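Local atomic coordinates of shikimate dehydrogenase (NADP(+)) (Listeria monocytogenes, PDB entry 3TNL), a protein that probably catalyses the reversible NADPH-linked reduction of 3-dehydroshikimate to shikimate, a step of chorismate biosynthesis on the way to the aromatic amino acids. Residues D151-K156 / D176-I181; K156-G161 / K222-S227; E180-N185 / K208-D213. One frame throughout, in Å; residues are numbered along the deposited sequence.

Contact 1 (D151-K156 / D176-I181); sequences DIIGKK and DGVKEI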
loop_
_atom_site.group_PDB
_atom_site.type_symbol
_atom_site.label_atom_id
_atom_site.label_comp_id
_atom_site.label_asym_id
_atom_site.label_seq_id
_atom_site.Cartn_x
_atom_site.Cartn_y
_atom_site.Cartn_z
ATOM N N ASP B 151 -2.612 13.906 37.153
ATOM C CA ASP B 151 -1.735 15.036 36.882
ATOM C C ASP B 151 -0.356 14.771 37.477
ATOM O O ASP B 151 -0.180 14.802 38.704
ATOM C CB ASP B 151 -2.310 16.333 37.464
ATOM C CG ASP B 151 -1.385 17.530 37.263
ATOM O OD1 ASP B 151 -0.560 17.534 36.318
ATOM O OD2 ASP B 151 -1.508 18.492 38.057
ATOM N N ILE B 152 0.615 14.461 36.622
ATOM C CA ILE B 152 1.959 14.195 37.097
ATOM C C ILE B 152 2.943 15.317 36.772
ATOM O O ILE B 152 4.136 15.214 37.071
ATOM C CB ILE B 152 2.490 12.804 36.601
ATOM C CG1 ILE B 152 2.862 12.831 35.108
ATOM C CG2 ILE B 152 1.422 11.705 36.939
ATOM C CD1 ILE B 152 3.677 11.576 34.643
ATOM N N ILE B 153 2.477 16.390 36.135
ATOM C CA ILE B 153 3.361 17.486 35.770
ATOM C C ILE B 153 3.828 18.191 37.051
ATOM O O ILE B 153 3.039 18.421 37.962
ATOM C CB ILE B 153 2.644 18.474 34.805
ATOM C CG1 ILE B 153 2.081 17.720 33.585
ATOM C CG2 ILE B 153 3.573 19.605 34.383
ATOM C CD1 ILE B 153 3.067 16.876 32.830
ATOM N N GLY B 154 5.111 18.497 37.112
ATOM C CA GLY B 154 5.710 19.157 38.259
ATOM C C GLY B 154 5.965 18.248 39.445
ATOM O O GLY B 154 6.283 18.706 40.529
ATOM N N LYS B 155 5.880 16.936 39.207
ATOM C CA LYS B 155 6.019 15.952 40.264
ATOM C C LYS B 155 7.082 14.923 39.908
ATOM O O LYS B 155 7.811 15.094 38.953
ATOM C CB LYS B 155 4.660 15.311 40.528
ATOM C CG LYS B 155 3.588 16.338 40.874
ATOM C CD LYS B 155 2.225 15.757 41.039
ATOM C CE LYS B 155 1.190 16.840 41.241
ATOM N NZ LYS B 155 -0.188 16.244 41.280
ATOM N N LYS B 156 7.170 13.870 40.712
ATOM C CA LYS B 156 8.179 12.833 40.572
ATOM C C LYS B 156 7.604 11.516 40.104
ATOM O O LYS B 156 6.554 11.066 40.616
ATOM C CB LYS B 156 8.874 12.610 41.904
ATOM C CG LYS B 156 9.873 11.554 41.932
ATOM C CD LYS B 156 10.637 11.705 43.259
ATOM C CE LYS B 156 11.737 10.736 43.370
ATOM N NZ LYS B 156 12.697 11.102 44.487
ATOM N N ASP B 176 7.752 17.390 28.962
ATOM C CA ASP B 176 6.430 17.875 29.331
ATOM C C ASP B 176 6.352 18.513 30.723
ATOM O O ASP B 176 5.286 18.955 31.143
ATOM C CB ASP B 176 5.415 16.729 29.285
ATOM C CG ASP B 176 5.136 16.229 27.871
ATOM O OD1 ASP B 176 5.829 16.650 26.912
ATOM O OD2 ASP B 176 4.239 15.364 27.766
ATOM N N GLY B 177 7.423 18.486 31.484
ATOM C CA GLY B 177 7.404 19.152 32.781
ATOM C C GLY B 177 7.369 18.320 34.044
ATOM O O GLY B 177 7.140 18.866 35.110
ATOM N N VAL B 178 7.546 17.005 33.935
ATOM C CA VAL B 178 7.703 16.195 35.137
ATOM C C VAL B 178 8.990 16.715 35.809
ATOM O O VAL B 178 10.017 16.922 35.157
ATOM C CB VAL B 178 7.741 14.725 34.776
ATOM C CG1 VAL B 178 8.236 13.887 35.939
ATOM C CG2 VAL B 178 6.346 14.304 34.298
ATOM N N LYS B 179 8.955 16.886 37.122
ATOM C CA LYS B 179 10.070 17.514 37.857
ATOM C C LYS B 179 11.260 16.608 38.124
ATOM O O LYS B 179 12.412 17.056 38.095
ATOM C CB LYS B 179 9.551 18.092 39.191
ATOM C CG LYS B 179 10.572 18.869 40.044
ATOM C CD LYS B 179 10.017 19.174 41.452
ATOM C CE LYS B 179 10.981 20.063 42.223
ATOM N NZ LYS B 179 12.342 19.490 42.245
ATOM N N GLU B 180 10.975 15.339 38.402
ATOM C CA GLU B 180 12.019 14.379 38.731
ATOM C C GLU B 180 11.632 13.019 38.207
ATOM O O GLU B 180 10.453 12.665 38.256
ATOM C CB GLU B 180 12.109 14.240 40.258
ATOM C CG GLU B 180 12.291 15.522 41.047
ATOM C CD GLU B 180 12.254 15.251 42.554
ATOM O OE1 GLU B 180 11.125 15.179 43.122
ATOM O OE2 GLU B 180 13.367 15.197 43.151
ATOM N N ILE B 181 12.609 12.283 37.729
ATOM C CA ILE B 181 12.403 10.921 37.250
ATOM C C ILE B 181 13.482 10.022 37.816
ATOM O O ILE B 181 14.675 10.287 37.661
ATOM C CB ILE B 181 12.441 10.832 35.696
ATOM C CG1 ILE B 181 11.307 11.689 35.108
ATOM C CG2 ILE B 181 12.306 9.398 35.239
ATOM C CD1 ILE B 181 11.247 11.738 33.603
#
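The carbonyl oxygen of Lys155 is gripped by two successive backbone amides of the facing segment, where strands 156-160 and 180-185 enter the parallel sheet of the Rossmann-fold nucleotide-binding domain. The amide N of Lys179 reaches Lys155 O at 2.8 Å, lying in the carbonyl plane, while the N of Glu180 approaches the same oxygen at 3.2 Å from above that plane. One residue further on, Lys156 and Glu180 form the first parallel bridge between the two strands, with Lys156 CA also making a CA-H...O contact to Glu180 O.

Before the strands the pairing is between loops. Gly177 leaves helix 164-175 with positive phi in a Schellman motif, and its O accepts from Gly154 N at 2.9 Å. Gly154 belongs to the type II turn from Ile152 to Lys155; overlapping the start of that turn is an Asx turn, Asp151 OD1 accepting from Ile153 N.

Apolar side chains pack alongside. Ile152 places CG1 between its own N and carbonyl carbon (chi1 74°), which carries CD1 to 3.8 Å from CG2 of Val178; helix 137-147 covers Ile152 through Met142 and Leu145. CG2 and CD1 of Ile153 lie against the carbonyl oxygens of Asp176 and Gly177 at the helix end, CD1 coming to 3.5 Å from Asp176 O.

On the bridge itself, the extended chain of Lys156 crosses over the side chain of Glu180. Its ammonium group is bonded to Glu223 and Glu226 of helix 217-226, and Lys156 NZ stays 4.4 Å from Glu180 OE2, beyond a salt bridge. The meeting is instead between methylene and carboxylate: Lys156 CD lies 3.5 Å from Glu180 OE1.

Contact 2 (K156-G161 / K222-S227); sequences KMTICG and KEIAES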
loop_
_atom_site.group_PDB
_atom_site.type_symbol
_atom_site.label_atom_id
_atom_site.label_comp_id
_atom_site.label_asym_id
_atom_site.label_seq_id
_atom_site.Cartn_x
_atom_site.Cartn_y
_atom_site.Cartn_z
ATOM N N LYS B 156 7.170 13.870 40.712
ATOM C CA LYS B 156 8.179 12.833 40.572
ATOM C C LYS B 156 7.604 11.516 40.104
ATOM O O LYS B 156 6.554 11.066 40.616
ATOM C CB LYS B 156 8.874 12.610 41.904
ATOM C CG LYS B 156 9.873 11.554 41.932
ATOM C CD LYS B 156 10.637 11.705 43.259
ATOM C CE LYS B 156 11.737 10.736 43.370
ATOM N NZ LYS B 156 12.697 11.102 44.487
ATOM N N MET B 157 8.245 10.920 39.112
ATOM C CA MET B 157 7.887 9.602 38.627
ATOM C C MET B 157 9.032 8.669 38.910
ATOM O O MET B 157 10.191 9.044 38.759
ATOM C CB MET B 157 7.627 9.612 37.104
ATOM C CG MET B 157 7.418 8.213 36.490
ATOM S SD MET B 157 6.840 8.226 34.764
ATOM C CE MET B 157 8.234 9.038 33.971
ATOM N N THR B 158 8.688 7.447 39.310
ATOM C CA THR B 158 9.618 6.342 39.459
ATOM C C THR B 158 9.190 5.350 38.352
ATOM O O THR B 158 8.038 5.026 38.235
ATOM C CB THR B 158 9.601 5.688 40.818
ATOM O OG1 THR B 158 10.097 6.645 41.771
ATOM C CG2 THR B 158 10.483 4.469 40.866
ATOM N N ILE B 159 10.134 4.901 37.552
ATOM C CA ILE B 159 9.819 4.024 36.436
ATOM C C ILE B 159 10.829 2.895 36.306
ATOM O O ILE B 159 12.038 3.093 36.503
ATOM C CB ILE B 159 9.704 4.862 35.145
ATOM C CG1 ILE B 159 9.248 4.005 33.956
ATOM C CG2 ILE B 159 11.022 5.588 34.819
ATOM C CD1 ILE B 159 8.941 4.825 32.701
ATOM N N CYS B 160 10.324 1.704 35.986
ATOM C CA CYS B 160 11.135 0.528 35.740
ATOM C C CYS B 160 11.247 0.330 34.236
ATOM O O CYS B 160 10.256 0.249 33.532
ATOM C CB CYS B 160 10.500 -0.747 36.301
ATOM S SG CYS B 160 10.259 -0.705 38.072
ATOM N N GLY B 161 12.480 0.260 33.752
ATOM C CA GLY B 161 12.746 -0.016 32.352
ATOM C C GLY B 161 13.668 0.981 31.687
ATOM O O GLY B 161 13.858 2.113 32.136
ATOM N N LYS B 222 12.394 4.544 48.810
ATOM C CA LYS B 222 12.466 6.006 48.915
ATOM C C LYS B 222 11.837 6.643 47.695
ATOM O O LYS B 222 10.968 7.529 47.817
ATOM C CB LYS B 222 13.888 6.512 49.075
ATOM C CG LYS B 222 13.974 8.049 49.125
ATOM C CD LYS B 222 15.437 8.524 49.134
ATOM C CE LYS B 222 15.549 10.028 49.312
ATOM N NZ LYS B 222 15.178 10.905 48.136
ATOM N N GLU B 223 12.281 6.201 46.517
ATOM C CA GLU B 223 11.784 6.820 45.296
ATOM C C GLU B 223 10.256 6.729 45.163
ATOM O O GLU B 223 9.573 7.751 44.885
ATOM C CB GLU B 223 12.525 6.298 44.055
ATOM C CG GLU B 223 14.040 6.482 44.099
ATOM C CD GLU B 223 14.438 7.873 44.458
ATOM O OE1 GLU B 223 13.925 8.803 43.829
ATOM O OE2 GLU B 223 15.268 8.045 45.387
ATOM N N ILE B 224 9.710 5.535 45.355
ATOM C CA ILE B 224 8.255 5.380 45.262
ATOM C C ILE B 224 7.506 6.250 46.286
ATOM O O ILE B 224 6.491 6.866 45.963
ATOM C CB ILE B 224 7.831 3.928 45.376
ATOM C CG1 ILE B 224 8.347 3.100 44.211
ATOM C CG2 ILE B 224 6.314 3.826 45.393
ATOM C CD1 ILE B 224 8.109 1.590 44.350
ATOM N N ALA B 225 8.007 6.292 47.513
ATOM C CA ALA B 225 7.400 7.070 48.557
ATOM C C ALA B 225 7.255 8.545 48.201
ATOM O O ALA B 225 6.314 9.201 48.662
ATOM C CB ALA B 225 8.226 6.923 49.860
ATOM N N GLU B 226 8.209 9.034 47.411
ATOM C CA GLU B 226 8.259 10.436 46.985
ATOM C C GLU B 226 7.602 10.741 45.640
ATOM O O GLU B 226 7.546 11.899 45.233
ATOM C CB GLU B 226 9.740 10.858 46.937
ATOM C CG GLU B 226 10.396 10.773 48.301
ATOM C CD GLU B 226 11.894 11.022 48.306
ATOM O OE1 GLU B 226 12.536 11.083 47.236
ATOM O OE2 GLU B 226 12.424 11.131 49.441
ATOM N N SER B 227 7.088 9.703 44.967
ATOM C CA SER B 227 6.526 9.821 43.633
ATOM C C SER B 227 5.037 9.889 43.572
ATOM O O SER B 227 4.339 9.264 44.367
ATOM C CB SER B 227 6.937 8.618 42.808
ATOM O OG SER B 227 8.328 8.543 42.707
HETATM O O HOH W 1 6.084 13.653 43.546
#
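Lys156 leaves its strand toward helix 217-226 and ends between two glutamates of that helix, Glu223 and Glu226. With CG anti to the backbone N and every later torsion extended, the lysine spans the distance at full length, its CD packed 3.7 Å from Glu226 O on the way. The two acids receive it differently. Glu223, bent at chi2 (-50°), lies at about a right angle to the lysine chain; its OE1 is met on the syn side by Lys156 NZ at 2.7 Å, but with NZ tilted 32° out of the carboxylate plane. Glu226 is extended, crosses the lysine at a slant, and its OE1 is met nearly end-on by Lys156 NZ at 2.8 Å.

Glu226 OE1 also accepts from Lys222 NZ, through its syn lone pair and again at 2.8 Å. This oxygen is thus shared by two ammonium groups, the NZ atoms of Lys156 and Lys222 standing 4.4 Å apart, and their charges probably favour the ionised carboxylate. Outside the pair of segments, Gln219 donates to Glu223 OE2, which would hold that carboxylate in place.

A second polar chain lies beside the salt bridges. Thr158 turns its hydroxyl to the helix and donates from OG1 to Ser227 OG at 2.8 Å; Ser227 OG in turn donates a hydrogen bond to Glu223 O at 2.6 Å, from above the carbonyl plane, so the last turn of the helix is tied to the strand. Thr158 CG2 faces CG1 of Ile224. Near the start of the strand, water 1 links Lys156 N to Glu226 O.

This is helix-on-sheet packing in a Rossmann fold: the axes of strand 156-160 and helix segment 222-226 approach to 7.6 Å, their directions 136° apart. At its far end the strand runs into Gly161, the first glycine of the GxGxxA-type dinucleotide-binding turn, which touches NAD.

Contact 3 (E180-N185 / K208-D213); sequences EISIFN and KAQLFD. With NAD (nicotinamide-adenine-dinucleotide), chain H.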
loop_
_atom_site.group_PDB
_atom_site.type_symbol
_atom_site.label_atom_id
_atom_site.label_comp_id
_atom_site.label_asym_id
_atom_site.label_seq_id
_atom_site.Cartn_x
_atom_site.Cartn_y
_atom_site.Cartn_z
ATOM N N GLU B 180 10.975 15.339 38.402
ATOM C CA GLU B 180 12.019 14.379 38.731
ATOM C C GLU B 180 11.632 13.019 38.207
ATOM O O GLU B 180 10.453 12.665 38.256
ATOM C CB GLU B 180 12.109 14.240 40.258
ATOM C CG GLU B 180 12.291 15.522 41.047
ATOM C CD GLU B 180 12.254 15.251 42.554
ATOM O OE1 GLU B 180 11.125 15.179 43.122
ATOM O OE2 GLU B 180 13.367 15.197 43.151
ATOM N N ILE B 181 12.609 12.283 37.729
ATOM C CA ILE B 181 12.403 10.921 37.250
ATOM C C ILE B 181 13.482 10.022 37.816
ATOM O O ILE B 181 14.675 10.287 37.661
ATOM C CB ILE B 181 12.441 10.832 35.696
ATOM C CG1 ILE B 181 11.307 11.689 35.108
ATOM C CG2 ILE B 181 12.306 9.398 35.239
ATOM C CD1 ILE B 181 11.247 11.738 33.603
ATOM N N SER B 182 13.059 8.968 38.501
ATOM C CA SER B 182 13.941 7.957 39.010
ATOM C C SER B 182 13.713 6.659 38.237
ATOM O O SER B 182 12.627 6.083 38.290
ATOM C CB SER B 182 13.769 7.728 40.491
ATOM O OG SER B 182 14.154 8.914 41.190
ATOM N N ILE B 183 14.758 6.237 37.526
ATOM C CA ILE B 183 14.717 5.034 36.689
ATOM C C ILE B 183 15.393 3.879 37.401
ATOM O O ILE B 183 16.477 4.037 37.979
ATOM C CB ILE B 183 15.481 5.265 35.356
ATOM C CG1 ILE B 183 14.969 6.537 34.645
ATOM C CG2 ILE B 183 15.445 4.001 34.452
ATOM C CD1 ILE B 183 15.829 6.997 33.461
ATOM N N PHE B 184 14.753 2.711 37.328
ATOM C CA PHE B 184 15.297 1.468 37.856
ATOM C C PHE B 184 15.364 0.453 36.727
ATOM O O PHE B 184 14.408 0.260 35.991
ATOM C CB PHE B 184 14.468 0.904 38.998
ATOM C CG PHE B 184 14.603 1.688 40.265
ATOM C CD1 PHE B 184 15.354 1.197 41.305
ATOM C CD2 PHE B 184 13.972 2.923 40.411
ATOM C CE1 PHE B 184 15.490 1.923 42.474
ATOM C CE2 PHE B 184 14.099 3.653 41.571
ATOM C CZ PHE B 184 14.885 3.163 42.601
ATOM N N ASN B 185 16.527 -0.162 36.556
ATOM C CA ASN B 185 16.681 -1.176 35.542
ATOM C C ASN B 185 17.683 -2.213 36.030
ATOM O O ASN B 185 18.604 -1.896 36.801
ATOM C CB ASN B 185 17.192 -0.586 34.196
ATOM C CG ASN B 185 16.856 -1.488 33.014
ATOM O OD1 ASN B 185 15.688 -1.491 32.569
ATOM N ND2 ASN B 185 17.839 -2.276 32.532
ATOM N N LYS B 208 15.122 16.455 36.918
ATOM C CA LYS B 208 16.203 15.817 37.673
ATOM C C LYS B 208 16.020 14.308 37.562
ATOM O O LYS B 208 15.095 13.741 38.129
ATOM C CB LYS B 208 16.216 16.261 39.136
ATOM C CG LYS B 208 16.268 17.782 39.352
ATOM C CD LYS B 208 17.364 18.464 38.523
ATOM C CE LYS B 208 17.282 19.992 38.658
ATOM N NZ LYS B 208 18.122 20.689 37.638
ATOM N N ALA B 209 16.894 13.694 36.797
ATOM C CA ALA B 209 16.857 12.267 36.522
ATOM C C ALA B 209 18.001 11.536 37.206
ATOM O O ALA B 209 19.125 12.050 37.336
ATOM C CB ALA B 209 16.907 12.035 35.007
ATOM N N GLN B 210 17.723 10.307 37.613
ATOM C CA GLN B 210 18.710 9.420 38.204
ATOM C C GLN B 210 18.354 7.981 37.877
ATOM O O GLN B 210 17.188 7.693 37.596
ATOM C CB GLN B 210 18.887 9.639 39.694
ATOM C CG GLN B 210 17.701 9.549 40.502
ATOM C CD GLN B 210 17.902 10.158 41.925
ATOM O OE1 GLN B 210 19.030 10.445 42.389
ATOM N NE2 GLN B 210 16.798 10.305 42.619
ATOM N N LEU B 211 19.381 7.124 37.885
ATOM C CA LEU B 211 19.261 5.700 37.582
ATOM C C LEU B 211 19.814 4.830 38.718
ATOM O O LEU B 211 20.858 5.139 39.295
ATOM C CB LEU B 211 20.046 5.386 36.308
ATOM C CG LEU B 211 20.162 3.919 35.898
ATOM C CD1 LEU B 211 18.838 3.274 35.544
ATOM C CD2 LEU B 211 21.178 3.840 34.743
ATOM N N PHE B 212 19.095 3.760 39.032
ATOM C CA PHE B 212 19.491 2.778 40.016
ATOM C C PHE B 212 19.241 1.355 39.517
ATOM O O PHE B 212 18.418 1.121 38.634
ATOM C CB PHE B 212 18.673 2.956 41.279
ATOM C CG PHE B 212 18.737 4.354 41.855
ATOM C CD1 PHE B 212 19.821 4.757 42.592
ATOM C CD2 PHE B 212 17.696 5.244 41.657
ATOM C CE1 PHE B 212 19.865 6.053 43.131
ATOM C CE2 PHE B 212 17.729 6.519 42.225
ATOM C CZ PHE B 212 18.829 6.905 42.939
ATOM N N ASP B 213 19.915 0.395 40.133
ATOM C CA ASP B 213 19.695 -1.030 39.869
ATOM C C ASP B 213 18.347 -1.398 40.498
ATOM O O ASP B 213 18.055 -0.989 41.616
ATOM C CB ASP B 213 20.833 -1.806 40.552
ATOM C CG ASP B 213 20.905 -3.265 40.184
ATOM O OD1 ASP B 213 22.060 -3.782 40.237
ATOM O OD2 ASP B 213 19.906 -3.891 39.815
HETATM P PA NAD H . 12.551 -3.465 25.078
HETATM O O1A NAD H . 12.953 -4.861 24.609
HETATM O O2A NAD H . 12.996 -2.272 24.253
HETATM O O5B NAD H . 12.982 -3.298 26.631
HETATM C C5B NAD H . 12.802 -4.309 27.623
HETATM C C4B NAD H . 12.953 -3.691 29.018
HETATM O O4B NAD H . 12.538 -4.651 30.003
HETATM C C3B NAD H . 14.400 -3.417 29.380
HETATM O O3B NAD H . 14.425 -2.290 30.291
HETATM C C2B NAD H . 14.858 -4.652 30.118
HETATM O O2B NAD H . 15.902 -4.399 31.049
HETATM C C1B NAD H . 13.593 -5.035 30.858
HETATM N N9A NAD H . 13.437 -6.446 31.231
HETATM C C8A NAD H . 13.111 -7.448 30.381
HETATM N N7A NAD H . 12.981 -8.597 31.075
HETATM C C5A NAD H . 13.205 -8.356 32.391
HETATM C C6A NAD H . 13.221 -9.078 33.568
HETATM N N6A NAD H . 12.938 -10.385 33.565
HETATM N N1A NAD H . 13.465 -8.455 34.742
HETATM C C2A NAD H . 13.748 -7.129 34.777
HETATM N N3A NAD H . 13.757 -6.353 33.669
HETATM C C4A NAD H . 13.492 -6.919 32.470
HETATM O O3 NAD H . 10.958 -3.506 25.211
HETATM P PN NAD H . 9.919 -2.306 24.955
HETATM O O1N NAD H . 9.591 -2.152 23.491
HETATM O O2N NAD H . 10.338 -1.086 25.778
HETATM O O5D NAD H . 8.547 -2.885 25.571
HETATM C C5D NAD H . 8.478 -3.141 26.969
HETATM C C4D NAD H . 7.007 -3.384 27.246
HETATM O O4D NAD H . 6.247 -2.242 26.811
HETATM C C3D NAD H . 6.480 -4.571 26.456
HETATM O O3D NAD H . 5.723 -5.402 27.341
HETATM C C2D NAD H . 5.592 -3.957 25.386
HETATM O O2D NAD H . 4.539 -4.844 24.947
HETATM C C1D NAD H . 5.090 -2.703 26.092
HETATM N N1N NAD H . 4.655 -1.600 25.232
HETATM C C2N NAD H . 3.402 -1.123 25.349
HETATM C C3N NAD H . 2.968 -0.062 24.560
HETATM C C7N NAD H . 1.584 0.490 24.670
HETATM O O7N NAD H . 1.188 1.132 23.697
HETATM N N7N NAD H . 0.865 0.303 25.797
HETATM C C4N NAD H . 3.855 0.506 23.632
HETATM C C5N NAD H . 5.146 -0.001 23.533
HETATM C C6N NAD H . 5.530 -1.068 24.346
HETATM O O HOH W 2 15.041 11.687 40.529
#
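Strands 180-185 and 208-213 pair in parallel across a beta-alpha-beta unit, joined through helix 191-204, at the edge of the Rossmann-fold sheet within this chain. Ile181 N donates to Lys208 O and Ile181 O accepts from Gln210 N; Ile183 uses both N and O in the same way, toward Gln210 O and Phe212 N, and Asn185 N closes the series on Phe212 O. The straightest of the five, Ile183 N to Gln210 O, is 2.8 Å long with an N-H...O angle of 178°.

On the face bearing Ser182 and Phe184, water 2 donates to both Ser182 OG and Lys208 O, bridging the strands, while the hydroxyl also pairs with Glu223 of helix 217-226. Farther along, Phe212 lays its CB over one face of the Phe184 ring, 4.0 Å from the centroid, and the two rings meet obliquely with planes at 35°. Asp213 O sits at the edge of the Phe184 ring. On the other face Ile183 CG2 touches Leu211 CD1 at 3.6 Å, and Leu211 also packs on Ala194 and Glu195 of helix 191-204.

Beyond its amide bond, Asn185 turns its side chain to the NAD pocket. A chi1 of -158° swings the amide away from the neighbouring strand to the adenosine ribose, where it grips both hydroxyls: NAD O3B donates to Asn185 OD1 at 2.7 Å, and Asn185 ND2 donates to NAD O2B at 3.2 Å.

All three contacts build one half of the parallel Rossmann sheet. Contacts 1 and 3 join strand 180-185 to its two neighbours, contact 1 at the entry of strand 156-160 and contact 3 along the whole of strand 208-213; contact 2 lays a helix over the same sheet. Contact 2, largely buried, combines a salt-bridge network reaching exposed Lys222 and Glu226 with a buried hydroxyl chain. The partly exposed contacts 1 and 3 rest mainly on backbone bonds, with contact 3 adding a water bridge and the Asn185 grip on NAD. Glu223 ties contact 2 to contact 3. At the other strand ends, Gly161 and Asn185 come together at NAD, far from the loops of contact 1.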